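Local coordinates for type VII secretion system protein EssB (Staphylococcus aureus, PDB 4ANN), which forms a membrane-embedded component of the Ess type VII secretion system and is probably required for secretion of EsxA and EsxB, this chain being its cytoplasmic segment, at residues R85-I90 with I148-E153. Sequence-based numbering, arbitrary orientation.
Sequences RYLLNI and ICAFNE
L87 carries one whole side of this contact, spreading its two methyl groups over A150 and F151. L87 CD1 does most of the touching: it lies 3.7 Å from F151 CE2. A150 CB is 3.9 Å from the same L87 CD1. The other branch leans on alanine alone, with L87 CD2 4.0 Å from A150 CB, so the small methyl of A150 meets both arms of the leucine fork. L87 CD1 meets the F151 ring obliquely, closest to CE2 and next to CD2. The phenylalanine reaches back toward the leucine because its CG stands beside the backbone N (chi1 -81°), although its CB does not point straight across. The backbones stay well apart, the closest CA atoms being those of L87 and A150 at 8.2 Å.

Polar links from just outside tie the same two helices together. K83, one turn before L87 on helix 80-89, donates from NZ to the carbonyl O of A150 and makes a cation-pi contact with F151. Y143, on helix 136-151, hydrogen-bonds through OH with the carbonyl O of L87. F173 meets the F151 ring with the planes about 50° apart, bringing helix 172-179 against it.

Within the cytoplasmic YukC-family segment, whose family belongs to the protein-kinase clan, consistent with a kinase-like fold, the contact joins the C-terminal half of helix 80-89 to the C-terminal end of helix 136-151. It is purely apolar and small, burying 103 Å², so the K83 and Y143 bonds probably supply much of the directional hold that the hydrocarbon contact itself lacks.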
ATOM      1  N   ARG A  85      -4.175 -14.749  -6.182  1.00  6.47           N
ATOM      2  CA  ARG A  85      -2.983 -15.029  -5.381  1.00  6.19           C
ATOM      3  C   ARG A  85      -2.335 -13.717  -4.929  1.00  5.87           C
ATOM      4  O   ARG A  85      -1.973 -13.549  -3.753  1.00  6.59           O
ATOM      5  CB  ARG A  85      -2.031 -15.908  -6.137  1.00  6.50           C
ATOM      6  CG  ARG A  85      -0.804 -16.283  -5.329  1.00  7.11           C
ATOM      7  CD  ARG A  85       0.025 -17.376  -5.977  1.00  7.12           C
ATOM      8  NE  ARG A  85       0.718 -16.991  -7.212  1.00  7.25           N
ATOM      9  CZ  ARG A  85       1.873 -16.398  -7.280  1.00  6.91           C
ATOM     10  NH1 ARG A  85       2.493 -16.006  -6.176  1.00  7.81           N
ATOM     11  NH2 ARG A  85       2.413 -16.167  -8.462  1.00  8.05           N
ATOM     12  N   TYR A  86      -2.130 -12.804  -5.879  1.00  5.85           N
ATOM     13  CA  TYR A  86      -1.542 -11.525  -5.584  1.00  5.85           C
ATOM     14  C   TYR A  86      -2.399 -10.738  -4.603  1.00  5.85           C
ATOM     15  O   TYR A  86      -1.883 -10.157  -3.615  1.00  6.44           O
ATOM     16  CB  TYR A  86      -1.320 -10.718  -6.862  1.00  6.04           C
ATOM     17  CG  TYR A  86      -0.041 -11.080  -7.622  1.00  6.06           C
ATOM     18  CD1 TYR A  86       0.270 -12.360  -8.052  1.00  6.79           C
ATOM     19  CD2 TYR A  86       0.903 -10.087  -7.907  1.00  6.22           C
ATOM     20  CE1 TYR A  86       1.424 -12.650  -8.726  1.00  7.47           C
ATOM     21  CE2 TYR A  86       2.063 -10.378  -8.588  1.00  6.41           C
ATOM     22  CZ  TYR A  86       2.342 -11.672  -8.988  1.00  6.82           C
ATOM     23  OH  TYR A  86       3.497 -11.984  -9.646  1.00  7.92           O
ATOM     24  N   LEU A  87      -3.705 -10.684  -4.834  1.00  5.73           N
ATOM     25  CA  LEU A  87      -4.603  -9.960  -3.931  1.00  6.11           C
ATOM     26  C   LEU A  87      -4.568 -10.523  -2.517  1.00  5.94           C
ATOM     27  O   LEU A  87      -4.523  -9.751  -1.547  1.00  6.71           O
ATOM     28  CB  LEU A  87      -6.016  -9.963  -4.471  1.00  6.45           C
ATOM     29  CG  LEU A  87      -6.304  -9.105  -5.686  1.00  6.27           C
ATOM     30  CD1 LEU A  87      -7.666  -9.433  -6.253  1.00  6.97           C
ATOM     31  CD2 LEU A  87      -6.183  -7.644  -5.346  1.00  6.72           C
ATOM     32  N   LEU A  88      -4.585 -11.842  -2.381  1.00  6.18           N
ATOM     33  CA  LEU A  88      -4.498 -12.491  -1.084  1.00  6.33           C
ATOM     34  C   LEU A  88      -3.206 -12.124  -0.388  1.00  6.57           C
ATOM     35  O   LEU A  88      -3.168 -11.914   0.829  1.00  8.84           O
ATOM     36  CB  LEU A  88      -4.656 -13.979  -1.244  1.00  7.25           C
ATOM     37  CG  LEU A  88      -6.105 -14.465  -1.415  1.00  8.28           C
ATOM     38  CD1 LEU A  88      -6.165 -15.843  -2.044  1.00 10.44           C
ATOM     39  CD2 LEU A  88      -6.819 -14.473  -0.050  1.00 11.16           C
ATOM     40  N   ASN A  89      -2.118 -12.042  -1.140  1.00  5.92           N
ATOM     41  CA  ASN A  89      -0.822 -11.737  -0.531  1.00  6.25           C
ATOM     42  C   ASN A  89      -0.711 -10.335  -0.017  1.00  6.44           C
ATOM     43  O   ASN A  89       0.194 -10.073   0.805  1.00  7.06           O
ATOM     44  CB  ASN A  89       0.313 -12.031  -1.516  1.00  6.39           C
ATOM     45  CG  ASN A  89       0.569 -13.524  -1.742  1.00  6.39           C
ATOM     46  OD1 ASN A  89       0.148 -14.364  -0.957  1.00  7.61           O
ATOM     47  ND2 ASN A  89       1.288 -13.814  -2.798  1.00  6.76           N
ATOM     48  N   ILE A  90      -1.552  -9.404  -0.442  1.00  6.69           N
ATOM     49  CA  ILE A  90      -1.451  -7.999   0.016  1.00  7.01           C
ATOM     50  C   ILE A  90      -1.486  -7.913   1.527  1.00  7.65           C
ATOM     51  O   ILE A  90      -0.846  -7.057   2.135  1.00  8.84           O
ATOM     52  CB  ILE A  90      -2.542  -7.136  -0.628  1.00  7.30           C
ATOM     53  CG1 ILE A  90      -2.316  -7.001  -2.126  1.00  7.26           C
ATOM     54  CG2 ILE A  90      -2.690  -5.790   0.085  1.00  9.20           C
ATOM     55  CD1 ILE A  90      -3.462  -6.348  -2.886  1.00  7.56           C
ATOM     56  N   ILE A 148     -11.663  -4.522  -5.881  1.00  6.01           N
ATOM     57  CA  ILE A 148     -12.617  -4.081  -6.890  1.00  5.83           C
ATOM     58  C   ILE A 148     -11.896  -3.613  -8.126  1.00  5.63           C
ATOM     59  O   ILE A 148     -12.258  -3.954  -9.260  1.00  6.32           O
ATOM     60  CB  ILE A 148     -13.535  -2.988  -6.284  1.00  6.07           C
ATOM     61  CG1 ILE A 148     -14.446  -3.606  -5.227  1.00  7.30           C
ATOM     62  CG2 ILE A 148     -14.304  -2.267  -7.381  1.00  6.94           C
ATOM     63  CD1 ILE A 148     -15.201  -2.615  -4.391  1.00 10.59           C
ATOM     64  N   CYS A 149     -10.855  -2.791  -7.950  1.00  5.54           N
ATOM     65  CA  CYS A 149     -10.088  -2.290  -9.092  1.00  5.77           C
ATOM     66  C   CYS A 149      -9.416  -3.390  -9.868  1.00  5.94           C
ATOM     67  O   CYS A 149      -9.343  -3.359 -11.096  1.00  6.66           O
ATOM     68  CB  CYS A 149      -9.066  -1.266  -8.620  1.00  6.15           C
ATOM     69  SG  CYS A 149      -9.776   0.302  -8.074  1.00  6.88           S
ATOM     70  N   ALA A 150      -8.899  -4.414  -9.169  1.00  5.93           N
ATOM     71  CA  ALA A 150      -8.225  -5.517  -9.845  1.00  6.39           C
ATOM     72  C   ALA A 150      -9.202  -6.258 -10.764  1.00  6.17           C
ATOM     73  O   ALA A 150      -8.737  -6.796 -11.783  1.00  7.43           O
ATOM     74  CB  ALA A 150      -7.606  -6.468  -8.839  1.00  7.07           C
ATOM     75  N   PHE A 151     -10.464  -6.326 -10.401  1.00  6.25           N
ATOM     76  CA  PHE A 151     -11.495  -7.041 -11.157  1.00  6.76           C
ATOM     77  C   PHE A 151     -12.229  -6.164 -12.163  1.00  7.06           C
ATOM     78  O   PHE A 151     -12.976  -6.696 -12.979  1.00  9.76           O
ATOM     79  CB  PHE A 151     -12.440  -7.789 -10.229  1.00  7.56           C
ATOM     80  CG  PHE A 151     -11.853  -9.095  -9.775  1.00  7.47           C
ATOM     81  CD1 PHE A 151     -12.040 -10.233 -10.519  1.00  9.97           C
ATOM     82  CD2 PHE A 151     -11.109  -9.181  -8.616  1.00  8.09           C
ATOM     83  CE1 PHE A 151     -11.519 -11.454 -10.115  1.00 11.31           C
ATOM     84  CE2 PHE A 151     -10.606 -10.397  -8.195  1.00  8.63           C
ATOM     85  CZ  PHE A 151     -10.800 -11.523  -8.931  1.00 10.03           C
ATOM     86  N   ASN A 152     -11.993  -4.854 -12.186  1.00  6.83           N
ATOM     87  CA  ASN A 152     -12.642  -3.996 -13.183  1.00  7.41           C
ATOM     88  C   ASN A 152     -11.716  -2.813 -13.406  1.00  6.44           C
ATOM     89  O   ASN A 152     -11.665  -1.881 -12.586  1.00  6.55           O
ATOM     90  CB  ASN A 152     -14.022  -3.566 -12.721  1.00  9.14           C
ATOM     91  CG  ASN A 152     -14.731  -2.716 -13.772  1.00 10.36           C
ATOM     92  OD1 ASN A 152     -14.139  -2.226 -14.699  1.00 11.78           O
ATOM     93  ND2 ASN A 152     -16.010  -2.506 -13.517  1.00 15.87           N
ATOM     94  N   GLU A 153     -11.007  -2.823 -14.535  0.67  7.19           N
ATOM     95  CA  GLU A 153     -10.016  -1.810 -14.815  0.67  7.54           C
ATOM     96  C   GLU A 153     -10.595  -0.401 -14.988  0.67  6.53           C
ATOM     97  O   GLU A 153      -9.854   0.543 -14.934  0.67  7.30           O
ATOM     98  CB  GLU A 153      -9.213  -2.146 -16.101  0.67  9.68           C
ATOM     99  CG  GLU A 153     -10.050  -2.056 -17.380  0.67 11.34           C
ATOM    100  CD  GLU A 153      -9.327  -2.279 -18.678  0.67 14.98           C
ATOM    101  OE1 GLU A 153      -8.118  -2.638 -18.581  0.67 21.08           O
ATOM    102  OE2 GLU A 153      -9.858  -2.066 -19.817  0.67 10.66           O
TER